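Local structure of putative alcohol dehydrogenase (4J6F) at residues Leu351-Ala364 and Ala370-Asp382. The protein is a putative alcohol dehydrogenase of the medium-chain dehydrogenase/reductase family, probably using NAD(P) and possibly zinc. Numbering follows the deposited sequence.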
loop_
_atom_site.group_PDB
_atom_site.type_symbol
_atom_site.label_atom_id
_atom_site.label_comp_id
_atom_site.label_asym_id
_atom_site.label_seq_id
_atom_site.Cartn_x
_atom_site.Cartn_y
_atom_site.Cartn_z
ATOM N N LEU A 351 -17.784 6.520 -23.960
ATOM C CA LEU A 351 -16.719 6.903 -24.872
ATOM C C LEU A 351 -16.543 5.834 -25.946
ATOM O O LEU A 351 -15.817 4.856 -25.763
ATOM C CB LEU A 351 -15.425 7.116 -24.091
ATOM C CG LEU A 351 -15.560 8.092 -22.924
ATOM C CD1 LEU A 351 -14.334 8.060 -22.029
ATOM C CD2 LEU A 351 -15.834 9.498 -23.458
ATOM N N VAL A 352 -17.223 5.995 -27.071
ATOM C CA VAL A 352 -17.115 4.968 -28.095
ATOM C C VAL A 352 -15.964 5.279 -29.045
ATOM O O VAL A 352 -16.034 6.228 -29.827
ATOM C CB VAL A 352 -18.437 4.749 -28.852
ATOM C CG1 VAL A 352 -18.257 3.692 -29.925
ATOM C CG2 VAL A 352 -19.516 4.313 -27.880
ATOM N N GLY A 353 -14.911 4.469 -28.966
ATOM C CA GLY A 353 -13.721 4.671 -29.775
ATOM C C GLY A 353 -13.821 4.010 -31.133
ATOM O O GLY A 353 -13.093 4.383 -32.049
ATOM N N GLY A 354 -14.709 3.020 -31.266
ATOM C CA GLY A 354 -14.924 2.337 -32.539
ATOM C C GLY A 354 -15.761 1.088 -32.383
ATOM O O GLY A 354 -15.883 0.545 -31.287
ATOM N N VAL A 355 -16.340 0.624 -33.481
ATOM C CA VAL A 355 -17.252 -0.504 -33.431
ATOM C C VAL A 355 -16.841 -1.557 -34.436
ATOM O O VAL A 355 -16.555 -1.240 -35.584
ATOM C CB VAL A 355 -18.668 -0.045 -33.766
ATOM C CG1 VAL A 355 -19.626 -1.228 -33.764
ATOM C CG2 VAL A 355 -19.111 1.038 -32.793
ATOM N N TYR A 356 -16.818 -2.812 -34.014
ATOM C CA TYR A 356 -16.373 -3.894 -34.892
ATOM C C TYR A 356 -17.391 -5.038 -34.942
ATOM O O TYR A 356 -17.994 -5.373 -33.922
ATOM C CB TYR A 356 -14.999 -4.423 -34.442
ATOM C CG TYR A 356 -13.890 -3.383 -34.423
ATOM C CD1 TYR A 356 -13.799 -2.449 -33.390
ATOM C CD2 TYR A 356 -12.934 -3.338 -35.436
ATOM C CE1 TYR A 356 -12.804 -1.488 -33.375
ATOM C CE2 TYR A 356 -11.928 -2.388 -35.428
ATOM C CZ TYR A 356 -11.867 -1.463 -34.397
ATOM O OH TYR A 356 -10.870 -0.508 -34.375
ATOM N N PRO A 357 -17.598 -5.631 -36.132
ATOM C CA PRO A 357 -18.439 -6.824 -36.200
ATOM C C PRO A 357 -17.745 -8.031 -35.573
ATOM O O PRO A 357 -16.530 -8.162 -35.665
ATOM C CB PRO A 357 -18.625 -7.035 -37.712
ATOM C CG PRO A 357 -17.433 -6.388 -38.332
ATOM C CD PRO A 357 -17.152 -5.192 -37.469
ATOM N N LEU A 358 -18.513 -8.917 -34.952
ATOM C CA LEU A 358 -17.954 -10.130 -34.354
ATOM C C LEU A 358 -17.112 -10.922 -35.365
ATOM O O LEU A 358 -16.086 -11.497 -35.016
ATOM C CB LEU A 358 -19.074 -10.995 -33.762
ATOM C CG LEU A 358 -18.707 -12.225 -32.932
ATOM C CD1 LEU A 358 -17.916 -11.858 -31.689
ATOM C CD2 LEU A 358 -19.965 -12.979 -32.542
ATOM N N SER A 359 -17.540 -10.925 -36.620
ATOM C CA SER A 359 -16.819 -11.631 -37.665
ATOM C C SER A 359 -15.439 -11.041 -37.951
ATOM O O SER A 359 -14.648 -11.646 -38.653
ATOM C CB SER A 359 -17.634 -11.644 -38.948
ATOM O OG SER A 359 -17.883 -10.321 -39.372
ATOM N N GLU A 360 -15.140 -9.868 -37.424
ATOM C CA GLU A 360 -13.829 -9.282 -37.658
ATOM C C GLU A 360 -13.055 -9.030 -36.346
ATOM O O GLU A 360 -12.362 -8.005 -36.166
ATOM C CB GLU A 360 -13.967 -8.036 -38.526
ATOM C CG GLU A 360 -14.154 -8.384 -39.993
ATOM C CD GLU A 360 -14.799 -7.280 -40.812
ATOM O OE1 GLU A 360 -14.693 -6.096 -40.424
ATOM O OE2 GLU A 360 -15.421 -7.610 -41.849
ATOM N N PHE A 361 -13.162 -10.009 -35.448
ATOM C CA PHE A 361 -12.504 -9.956 -34.153
ATOM C C PHE A 361 -10.977 -9.775 -34.197
ATOM O O PHE A 361 -10.408 -9.086 -33.347
ATOM C CB PHE A 361 -12.869 -11.168 -33.300
ATOM C CG PHE A 361 -12.672 -10.924 -31.835
ATOM C CD1 PHE A 361 -13.693 -10.379 -31.071
ATOM C CD2 PHE A 361 -11.438 -11.183 -31.223
ATOM C CE1 PHE A 361 -13.499 -10.131 -29.722
ATOM C CE2 PHE A 361 -11.239 -10.931 -29.875
ATOM C CZ PHE A 361 -12.273 -10.407 -29.125
ATOM N N HIS A 362 -10.317 -10.386 -35.175
ATOM C CA HIS A 362 -8.870 -10.279 -35.283
ATOM C C HIS A 362 -8.475 -8.838 -35.559
ATOM O O HIS A 362 -7.536 -8.317 -34.944
ATOM C CB HIS A 362 -8.323 -11.256 -36.331
ATOM C CG HIS A 362 -8.402 -12.693 -35.903
ATOM N ND1 HIS A 362 -7.307 -13.530 -35.881
ATOM C CD2 HIS A 362 -9.445 -13.434 -35.452
ATOM C CE1 HIS A 362 -7.673 -14.725 -35.451
ATOM N NE2 HIS A 362 -8.964 -14.691 -35.177
ATOM N N ARG A 363 -9.224 -8.183 -36.442
ATOM C CA ARG A 363 -8.979 -6.781 -36.751
ATOM C C ARG A 363 -9.271 -5.933 -35.513
ATOM O O ARG A 363 -8.509 -5.015 -35.192
ATOM C CB ARG A 363 -9.825 -6.333 -37.943
ATOM C CG ARG A 363 -9.407 -5.001 -38.546
ATOM C CD ARG A 363 -10.371 -4.549 -39.638
ATOM N NE ARG A 363 -11.210 -3.438 -39.185
ATOM C CZ ARG A 363 -12.531 -3.498 -39.014
ATOM N NH1 ARG A 363 -13.196 -2.426 -38.584
ATOM N NH2 ARG A 363 -13.191 -4.620 -39.270
ATOM N N ALA A 364 -10.362 -6.263 -34.815
ATOM C CA ALA A 364 -10.756 -5.561 -33.591
ATOM C C ALA A 364 -9.682 -5.605 -32.513
ATOM O O ALA A 364 -9.352 -4.580 -31.912
ATOM C CB ALA A 364 -12.042 -6.136 -33.046
ATOM N N ALA A 370 -3.200 -1.863 -30.286
ATOM C CA ALA A 370 -2.405 -0.709 -30.736
ATOM C C ALA A 370 -2.677 0.535 -29.891
ATOM O O ALA A 370 -1.770 1.336 -29.661
ATOM C CB ALA A 370 -2.606 -0.425 -32.223
ATOM N N LYS A 371 -3.920 0.685 -29.427
ATOM C CA LYS A 371 -4.327 1.830 -28.602
ATOM C C LYS A 371 -4.202 3.193 -29.284
ATOM O O LYS A 371 -3.981 4.201 -28.598
ATOM C CB LYS A 371 -3.547 1.866 -27.289
ATOM C CG LYS A 371 -3.502 0.558 -26.532
ATOM C CD LYS A 371 -4.736 0.354 -25.698
ATOM C CE LYS A 371 -4.468 -0.711 -24.658
ATOM N NZ LYS A 371 -5.647 -1.606 -24.485
ATOM N N ASN A 372 -4.332 3.233 -30.611
ATOM C CA ASN A 372 -4.424 4.505 -31.334
ATOM C C ASN A 372 -5.865 4.944 -31.450
ATOM O O ASN A 372 -6.396 5.100 -32.559
ATOM C CB ASN A 372 -3.777 4.409 -32.703
ATOM C CG ASN A 372 -2.323 4.026 -32.612
ATOM O OD1 ASN A 372 -1.573 4.584 -31.813
ATOM N ND2 ASN A 372 -1.918 3.053 -33.411
ATOM N N PHE A 373 -6.490 5.114 -30.284
ATOM C CA PHE A 373 -7.890 5.502 -30.152
ATOM C C PHE A 373 -8.133 5.931 -28.705
ATOM O O PHE A 373 -7.291 5.695 -27.826
ATOM C CB PHE A 373 -8.823 4.342 -30.526
ATOM C CG PHE A 373 -8.733 3.173 -29.595
ATOM C CD1 PHE A 373 -9.469 3.147 -28.419
ATOM C CD2 PHE A 373 -7.905 2.105 -29.884
ATOM C CE1 PHE A 373 -9.380 2.080 -27.548
ATOM C CE2 PHE A 373 -7.812 1.026 -29.014
ATOM C CZ PHE A 373 -8.548 1.019 -27.841
ATOM N N VAL A 374 -9.290 6.550 -28.461
ATOM C CA VAL A 374 -9.674 6.958 -27.109
ATOM C C VAL A 374 -10.970 6.299 -26.656
ATOM O O VAL A 374 -11.860 6.041 -27.457
ATOM C CB VAL A 374 -9.819 8.478 -26.981
ATOM C CG1 VAL A 374 -10.279 8.833 -25.569
ATOM C CG2 VAL A 374 -8.499 9.156 -27.301
ATOM N N GLY A 375 -11.062 6.033 -25.356
ATOM C CA GLY A 375 -12.222 5.348 -24.806
ATOM C C GLY A 375 -12.186 3.859 -25.104
ATOM O O GLY A 375 -11.167 3.198 -24.871
ATOM N N LYS A 376 -13.291 3.316 -25.593
ATOM C CA LYS A 376 -13.429 1.876 -25.710
ATOM C C LYS A 376 -13.909 1.379 -27.065
ATOM O O LYS A 376 -14.669 2.036 -27.750
ATOM C CB LYS A 376 -14.345 1.359 -24.603
ATOM C CG LYS A 376 -14.210 2.140 -23.309
ATOM C CD LYS A 376 -14.301 1.274 -22.065
ATOM C CE LYS A 376 -13.641 -0.077 -22.239
ATOM N NZ LYS A 376 -14.659 -1.150 -22.347
ATOM N N LEU A 377 -13.443 0.192 -27.431
ATOM C CA LEU A 377 -13.877 -0.491 -28.642
ATOM C C LEU A 377 -14.986 -1.479 -28.283
ATOM O O LEU A 377 -14.942 -2.139 -27.225
ATOM C CB LEU A 377 -12.702 -1.172 -29.350
ATOM C CG LEU A 377 -11.504 -0.281 -29.737
ATOM C CD1 LEU A 377 -10.502 -1.067 -30.567
ATOM C CD2 LEU A 377 -11.887 0.991 -30.486
ATOM N N VAL A 378 -16.000 -1.533 -29.145
ATOM C CA VAL A 378 -17.192 -2.361 -28.923
ATOM C C VAL A 378 -17.367 -3.394 -30.040
ATOM O O VAL A 378 -17.274 -3.055 -31.232
ATOM C CB VAL A 378 -18.459 -1.492 -28.844
ATOM C CG1 VAL A 378 -19.675 -2.353 -28.573
ATOM C CG2 VAL A 378 -18.291 -0.425 -27.776
ATOM N N VAL A 379 -17.619 -4.645 -29.653
ATOM C CA VAL A 379 -17.840 -5.726 -30.619
ATOM C C VAL A 379 -19.325 -6.069 -30.743
ATOM O O VAL A 379 -19.985 -6.344 -29.737
ATOM C CB VAL A 379 -17.040 -6.976 -30.249
ATOM C CG1 VAL A 379 -17.408 -8.118 -31.172
ATOM C CG2 VAL A 379 -15.554 -6.682 -30.334
ATOM N N VAL A 380 -19.835 -6.040 -31.975
ATOM C CA VAL A 380 -21.243 -6.322 -32.268
ATOM C C VAL A 380 -21.407 -7.612 -33.071
ATOM O O VAL A 380 -20.677 -7.818 -34.023
ATOM C CB VAL A 380 -21.871 -5.154 -33.046
ATOM C CG1 VAL A 380 -23.230 -5.540 -33.626
ATOM C CG2 VAL A 380 -21.988 -3.938 -32.141
ATOM N N PRO A 381 -22.358 -8.491 -32.685
ATOM C CA PRO A 381 -22.566 -9.719 -33.460
ATOM C C PRO A 381 -23.038 -9.494 -34.898
ATOM O O PRO A 381 -23.907 -8.650 -35.137
ATOM C CB PRO A 381 -23.617 -10.472 -32.651
ATOM C CG PRO A 381 -23.351 -10.029 -31.248
ATOM C CD PRO A 381 -23.060 -8.559 -31.389
ATOM N N ASP A 382 -22.405 -10.249 -35.812
ATOM C CA ASP A 382 -22.645 -10.323 -37.264
ATOM C C ASP A 382 -21.369 -10.786 -37.967
ATOM O O ASP A 382 -20.421 -10.017 -38.133
ATOM C CB ASP A 382 -23.118 -8.995 -37.865
ATOM C CG ASP A 382 -24.626 -8.962 -38.115
ATOM O OD1 ASP A 382 -25.345 -9.860 -37.618
ATOM O OD2 ASP A 382 -25.095 -8.027 -38.809
#
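Tyr356 and Val379 pair toward the C-terminal ends of parallel strands 352-357 and 376-380, and send their side chains to the face covered by helix 361-370. The strands are laced by alternating backbone bonds, among them Tyr356 N to Val378 O (2.8 Å). Under the helix the packing is dense: Leu377 CD1 lies obliquely to the Tyr356 ring, 3.7 Å from CE1, while Ala364 CA sits over one ring face. With CG anti to its carbonyl carbon (chi1 -59°), the Tyr356 ring leans back toward Leu377 and the start of the strands, and its OH bonds to Asp367. Were Tyr356 replaced by an alanine, Leu377 would probably lose the ring it packs against and Asp367 its hydroxyl partner. Val379 CG1 meets Leu358 CD1 at 3.8 Å, and its CG2 comes within 4.1 Å of Phe361 CE1. On the opposite face Val355, at the solvent side, meets Val380 CG2 with CG1 (3.9 Å), and both touch Ile183. At the open C-terminal end, Ser359 OG bonds in the carbonyl plane to O of poorly ordered Asp382 (2.8 Å). Strand, helix and parallel strand form a beta-alpha-beta unit whose strand 376-380 pairs antiparallel with strand 63-72 in the sheet of the GroES-like domain.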